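Holo-[acyl-carrier-protein] synthase (Thermotoga maritima, PDB 5XUM) is a holo-[acyl-carrier-protein] synthase of the 4'-phosphopantetheinyl transferase superfamily, forming an assembly of three protein chains. Local coordinates at residues Val78-His92 with Gly156-Gly168. Residues are numbered along the deposited sequence; the frame is centred on the assembly and turned at random.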
loop_
_atom_site.group_PDB
_atom_site.type_symbol
_atom_site.label_atom_id
_atom_site.label_comp_id
_atom_site.label_asym_id
_atom_site.label_seq_id
_atom_site.Cartn_x
_atom_site.Cartn_y
_atom_site.Cartn_z
ATOM N N VAL A 78 11.951 11.204 2.297
ATOM C CA VAL A 78 10.972 11.956 1.504
ATOM C C VAL A 78 11.417 12.009 0.043
ATOM O O VAL A 78 12.582 12.293 -0.250
ATOM C CB VAL A 78 10.759 13.394 2.047
ATOM C CG1 VAL A 78 9.655 14.108 1.277
ATOM C CG2 VAL A 78 10.419 13.372 3.532
ATOM N N LEU A 79 10.483 11.733 -0.867
ATOM C CA LEU A 79 10.768 11.735 -2.300
ATOM C C LEU A 79 10.973 13.149 -2.841
ATOM O O LEU A 79 10.173 14.051 -2.575
ATOM C CB LEU A 79 9.646 11.032 -3.081
ATOM C CG LEU A 79 9.809 10.963 -4.607
ATOM C CD1 LEU A 79 10.747 9.832 -4.988
ATOM C CD2 LEU A 79 8.474 10.800 -5.320
ATOM N N CYS A 80 12.058 13.323 -3.591
ATOM C CA CYS A 80 12.323 14.548 -4.334
ATOM C C CYS A 80 12.579 14.195 -5.795
ATOM O O CYS A 80 13.514 13.455 -6.112
ATOM C CB CYS A 80 13.515 15.312 -3.744
ATOM S SG CYS A 80 13.930 16.841 -4.625
ATOM N N VAL A 81 11.733 14.716 -6.679
ATOM C CA VAL A 81 11.851 14.445 -8.111
ATOM C C VAL A 81 12.522 15.610 -8.845
ATOM O O VAL A 81 12.306 16.778 -8.509
ATOM C CB VAL A 81 10.483 14.089 -8.755
ATOM C CG1 VAL A 81 9.925 12.803 -8.156
ATOM C CG2 VAL A 81 9.480 15.228 -8.603
ATOM N N HIS A 82 13.355 15.278 -9.828
ATOM C CA HIS A 82 14.018 16.277 -10.670
ATOM C C HIS A 82 13.570 16.131 -12.095
ATOM O O HIS A 82 14.121 16.756 -13.004
ATOM C CB HIS A 82 15.533 16.150 -10.562
ATOM C CG HIS A 82 16.072 16.467 -9.189
ATOM N ND1 HIS A 82 16.372 17.719 -8.803
ATOM C CD2 HIS A 82 16.357 15.641 -8.105
ATOM C CE1 HIS A 82 16.829 17.700 -7.536
ATOM N NE2 HIS A 82 16.819 16.427 -7.110
ATOM N N LYS A 83 12.548 15.302 -12.291
ATOM C CA LYS A 83 11.992 15.008 -13.603
ATOM C C LYS A 83 10.515 14.649 -13.431
ATOM O O LYS A 83 10.074 14.361 -12.316
ATOM C CB LYS A 83 12.762 13.842 -14.236
ATOM C CG LYS A 83 12.720 13.796 -15.755
ATOM C CD LYS A 83 13.663 12.747 -16.324
ATOM C CE LYS A 83 15.069 13.292 -16.531
ATOM N NZ LYS A 83 15.937 12.315 -17.247
ATOM N N ASP A 84 9.753 14.688 -14.521
ATOM C CA ASP A 84 8.372 14.215 -14.507
ATOM C C ASP A 84 8.322 12.707 -14.743
ATOM O O ASP A 84 8.767 12.219 -15.786
ATOM C CB ASP A 84 7.526 14.953 -15.551
ATOM C CG ASP A 84 7.111 16.345 -15.095
ATOM O OD1 ASP A 84 7.060 16.591 -13.871
ATOM O OD2 ASP A 84 6.821 17.194 -15.966
ATOM N N PHE A 85 7.794 11.980 -13.762
ATOM C CA PHE A 85 7.672 10.525 -13.844
ATOM C C PHE A 85 6.217 10.072 -13.988
ATOM O O PHE A 85 5.951 8.940 -14.390
ATOM C CB PHE A 85 8.308 9.855 -12.619
ATOM C CG PHE A 85 9.782 10.123 -12.471
ATOM C CD1 PHE A 85 10.711 9.437 -13.246
ATOM C CD2 PHE A 85 10.242 11.056 -11.547
ATOM C CE1 PHE A 85 12.069 9.681 -13.106
ATOM C CE2 PHE A 85 11.599 11.304 -11.403
ATOM C CZ PHE A 85 12.513 10.618 -12.187
ATOM N N GLY A 86 5.285 10.963 -13.654
ATOM C CA GLY A 86 3.851 10.672 -13.722
ATOM C C GLY A 86 3.035 11.755 -13.045
ATOM O O GLY A 86 3.572 12.803 -12.673
ATOM N N PHE A 87 1.737 11.511 -12.877
ATOM C CA PHE A 87 0.861 12.495 -12.233
ATOM C C PHE A 87 0.451 12.128 -10.802
ATOM O O PHE A 87 -0.458 12.740 -10.234
ATOM C CB PHE A 87 -0.358 12.837 -13.111
ATOM C CG PHE A 87 -1.328 11.701 -13.296
ATOM C CD1 PHE A 87 -2.509 11.654 -12.559
ATOM C CD2 PHE A 87 -1.077 10.692 -14.222
ATOM C CE1 PHE A 87 -3.411 10.613 -12.730
ATOM C CE2 PHE A 87 -1.975 9.649 -14.399
ATOM C CZ PHE A 87 -3.144 9.610 -13.652
ATOM N N PHE A 88 1.124 11.135 -10.220
ATOM C CA PHE A 88 0.943 10.839 -8.802
ATOM C C PHE A 88 1.355 12.073 -8.003
ATOM O O PHE A 88 2.327 12.744 -8.352
ATOM C CB PHE A 88 1.755 9.601 -8.374
ATOM C CG PHE A 88 3.239 9.726 -8.609
ATOM C CD1 PHE A 88 3.804 9.316 -9.814
ATOM C CD2 PHE A 88 4.074 10.248 -7.625
ATOM C CE1 PHE A 88 5.168 9.436 -10.036
ATOM C CE2 PHE A 88 5.440 10.375 -7.843
ATOM C CZ PHE A 88 5.988 9.965 -9.049
ATOM N N ASN A 89 0.603 12.400 -6.958
ATOM C CA ASN A 89 0.975 13.532 -6.111
ATOM C C ASN A 89 1.404 13.121 -4.706
ATOM O O ASN A 89 1.835 13.956 -3.910
ATOM C CB ASN A 89 -0.104 14.628 -6.096
ATOM C CG ASN A 89 -1.471 14.123 -5.666
ATOM O OD1 ASN A 89 -1.717 12.918 -5.577
ATOM N ND2 ASN A 89 -2.376 15.059 -5.401
ATOM N N TYR A 90 1.303 11.827 -4.418
ATOM C CA TYR A 90 1.768 11.293 -3.147
ATOM C C TYR A 90 2.689 10.099 -3.342
ATOM O O TYR A 90 2.393 9.186 -4.117
ATOM C CB TYR A 90 0.590 10.944 -2.225
ATOM C CG TYR A 90 0.054 12.144 -1.483
ATOM C CD1 TYR A 90 0.447 12.407 -0.172
ATOM C CD2 TYR A 90 -0.827 13.032 -2.098
ATOM C CE1 TYR A 90 -0.029 13.513 0.510
ATOM C CE2 TYR A 90 -1.310 14.140 -1.425
ATOM C CZ TYR A 90 -0.908 14.378 -0.127
ATOM O OH TYR A 90 -1.388 15.481 0.538
ATOM N N ALA A 91 3.823 10.138 -2.652
ATOM C CA ALA A 91 4.727 9.005 -2.579
ATOM C C ALA A 91 4.885 8.638 -1.114
ATOM O O ALA A 91 5.463 9.390 -0.331
ATOM C CB ALA A 91 6.074 9.343 -3.199
ATOM N N HIS A 92 4.327 7.492 -0.748
ATOM C CA HIS A 92 4.440 6.982 0.604
ATOM C C HIS A 92 5.570 6.001 0.622
ATOM O O HIS A 92 5.524 4.963 -0.049
ATOM C CB HIS A 92 3.125 6.349 1.037
ATOM C CG HIS A 92 1.946 7.292 0.958
ATOM N ND1 HIS A 92 1.716 8.245 1.884
ATOM C CD2 HIS A 92 0.928 7.409 0.010
ATOM C CE1 HIS A 92 0.606 8.931 1.552
ATOM N NE2 HIS A 92 0.125 8.419 0.405
ATOM N N GLY A 156 1.902 35.047 -13.577
ATOM C CA GLY A 156 2.223 35.501 -12.227
ATOM C C GLY A 156 1.767 34.510 -11.172
ATOM O O GLY A 156 1.253 34.904 -10.125
ATOM N N CYS A 157 1.962 33.223 -11.454
ATOM C CA CYS A 157 1.527 32.146 -10.565
ATOM C C CYS A 157 2.692 31.296 -10.059
ATOM O O CYS A 157 3.756 31.244 -10.683
ATOM C CB CYS A 157 0.493 31.260 -11.262
ATOM S SG CYS A 157 -1.120 32.039 -11.494
ATOM N N ARG A 158 2.473 30.626 -8.930
ATOM C CA ARG A 158 3.517 29.841 -8.279
ATOM C C ARG A 158 2.959 28.534 -7.711
ATOM O O ARG A 158 1.905 28.527 -7.069
ATOM C CB ARG A 158 4.174 30.673 -7.171
ATOM C CG ARG A 158 5.440 30.071 -6.578
ATOM C CD ARG A 158 6.111 31.026 -5.599
ATOM N NE ARG A 158 5.278 31.317 -4.431
ATOM C CZ ARG A 158 5.282 30.616 -3.299
ATOM N NH1 ARG A 158 6.077 29.560 -3.161
ATOM N NH2 ARG A 158 4.484 30.970 -2.300
ATOM N N LEU A 159 3.667 27.435 -7.962
ATOM C CA LEU A 159 3.344 26.149 -7.341
ATOM C C LEU A 159 3.883 26.130 -5.912
ATOM O O LEU A 159 5.093 26.215 -5.698
ATOM C CB LEU A 159 3.913 24.983 -8.161
ATOM C CG LEU A 159 3.853 23.562 -7.577
ATOM C CD1 LEU A 159 2.424 23.093 -7.336
ATOM C CD2 LEU A 159 4.581 22.593 -8.493
ATOM N N VAL A 160 2.977 26.025 -4.944
ATOM C CA VAL A 160 3.343 26.048 -3.527
ATOM C C VAL A 160 3.647 24.638 -3.022
ATOM O O VAL A 160 4.722 24.388 -2.475
ATOM C CB VAL A 160 2.245 26.709 -2.659
ATOM C CG1 VAL A 160 2.672 26.766 -1.198
ATOM C CG2 VAL A 160 1.928 28.112 -3.167
ATOM N N ARG A 161 2.700 23.721 -3.215
ATOM C CA ARG A 161 2.864 22.335 -2.788
ATOM C C ARG A 161 2.216 21.381 -3.784
ATOM O O ARG A 161 1.112 21.630 -4.266
ATOM C CB ARG A 161 2.274 22.131 -1.385
ATOM C CG ARG A 161 2.611 20.790 -0.746
ATOM C CD ARG A 161 2.095 20.672 0.683
ATOM N NE ARG A 161 0.664 20.962 0.807
ATOM C CZ ARG A 161 -0.316 20.088 0.581
ATOM N NH1 ARG A 161 -0.047 18.843 0.205
ATOM N NH2 ARG A 161 -1.579 20.465 0.726
ATOM N N TYR A 162 2.920 20.298 -4.093
ATOM C CA TYR A 162 2.398 19.235 -4.941
ATOM C C TYR A 162 2.298 17.953 -4.112
ATOM O O TYR A 162 3.233 17.151 -4.084
ATOM C CB TYR A 162 3.321 19.032 -6.143
ATOM C CG TYR A 162 2.707 18.280 -7.301
ATOM C CD1 TYR A 162 2.101 18.964 -8.354
ATOM C CD2 TYR A 162 2.752 16.886 -7.359
ATOM C CE1 TYR A 162 1.544 18.282 -9.423
ATOM C CE2 TYR A 162 2.198 16.196 -8.426
ATOM C CZ TYR A 162 1.594 16.900 -9.454
ATOM O OH TYR A 162 1.043 16.225 -10.515
ATOM N N GLY A 163 1.169 17.776 -3.429
ATOM C CA GLY A 163 0.974 16.637 -2.528
ATOM C C GLY A 163 2.041 16.594 -1.445
ATOM O O GLY A 163 2.234 17.576 -0.736
ATOM N N ASN A 164 2.738 15.462 -1.328
ATOM C CA ASN A 164 3.884 15.352 -0.411
ATOM C C ASN A 164 5.222 15.184 -1.149
ATOM O O ASN A 164 6.238 14.820 -0.549
ATOM C CB ASN A 164 3.666 14.236 0.627
ATOM C CG ASN A 164 3.887 12.839 0.057
ATOM O OD1 ASN A 164 3.953 12.648 -1.158
ATOM N ND2 ASN A 164 4.006 11.854 0.941
ATOM N N ILE A 165 5.204 15.455 -2.453
ATOM C CA ILE A 165 6.382 15.351 -3.312
ATOM C C ILE A 165 7.199 16.637 -3.231
ATOM O O ILE A 165 6.637 17.732 -3.245
ATOM C CB ILE A 165 5.988 15.140 -4.798
ATOM C CG1 ILE A 165 4.839 14.132 -4.946
ATOM C CG2 ILE A 165 7.192 14.726 -5.637
ATOM C CD1 ILE A 165 5.179 12.703 -4.571
ATOM N N LEU A 166 8.520 16.500 -3.146
ATOM C CA LEU A 166 9.419 17.650 -3.270
ATOM C C LEU A 166 9.882 17.786 -4.717
ATOM O O LEU A 166 10.190 16.790 -5.373
ATOM C CB LEU A 166 10.625 17.522 -2.333
ATOM C CG LEU A 166 10.385 17.410 -0.824
ATOM C CD1 LEU A 166 11.698 17.126 -0.108
ATOM C CD2 LEU A 166 9.722 18.658 -0.251
ATOM N N ILE A 167 9.925 19.020 -5.208
ATOM C CA ILE A 167 10.259 19.295 -6.609
ATOM C C ILE A 167 11.568 20.074 -6.720
ATOM O O ILE A 167 11.699 21.166 -6.163
ATOM C CB ILE A 167 9.116 20.066 -7.308
ATOM C CG1 ILE A 167 7.834 19.233 -7.292
ATOM C CG2 ILE A 167 9.486 20.430 -8.740
ATOM C CD1 ILE A 167 6.586 20.060 -7.105
ATOM N N GLY A 168 12.530 19.497 -7.436
ATOM C CA GLY A 168 13.823 20.136 -7.672
ATOM C C GLY A 168 14.703 20.166 -6.437
ATOM O O GLY A 168 15.462 21.113 -6.228
HETATM O O HOH W 1 -1.597 15.063 -9.713
#
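Leu166-Ile167 runs parallel to Cys80-Val81 as the outermost strand of its sheet within this chain, bonded from Leu166 N to Leu79 O (3.0 Å), from Val81 N to Leu166 O and from Gly168 N to Val81 O. Just before it, a type II' turn from Tyr162 to Ile165 meets Asn89-Ala91, where Asn164 N donates to Asn89 O. The Asn164 amide grips Ala91 twice. Its OD1 takes Ala91 N at 2.9 Å on a lone pair in the carbonyl plane. Its ND2 reaches Ala91 O at 3.1 Å from above the Ala91 carbonyl plane. With chi1 at 77°, Asn164 CG lies between its backbone N and carbonyl carbon, which lays the amide against Tyr90 CD1, its plane 34° from the ring. Asn164 N stands over the centre of that ring, and Gly163 CA lies 3.6 Å from Tyr90 CE2. Ile165 packs between the two strands: its CD1 touches Ala91 CB at 3.7 Å and the edge of Phe88, while CG2 rests on Val81 CG2. A water links Phe87 O to Tyr162 OH, which also bonds Leu143 O. The C-terminal tail thus completes a mixed three-stranded sheet, and its turn joins that sheet to strand 90-97 at a classic beta bulge, Asn89 and Tyr90 opposite Glu108.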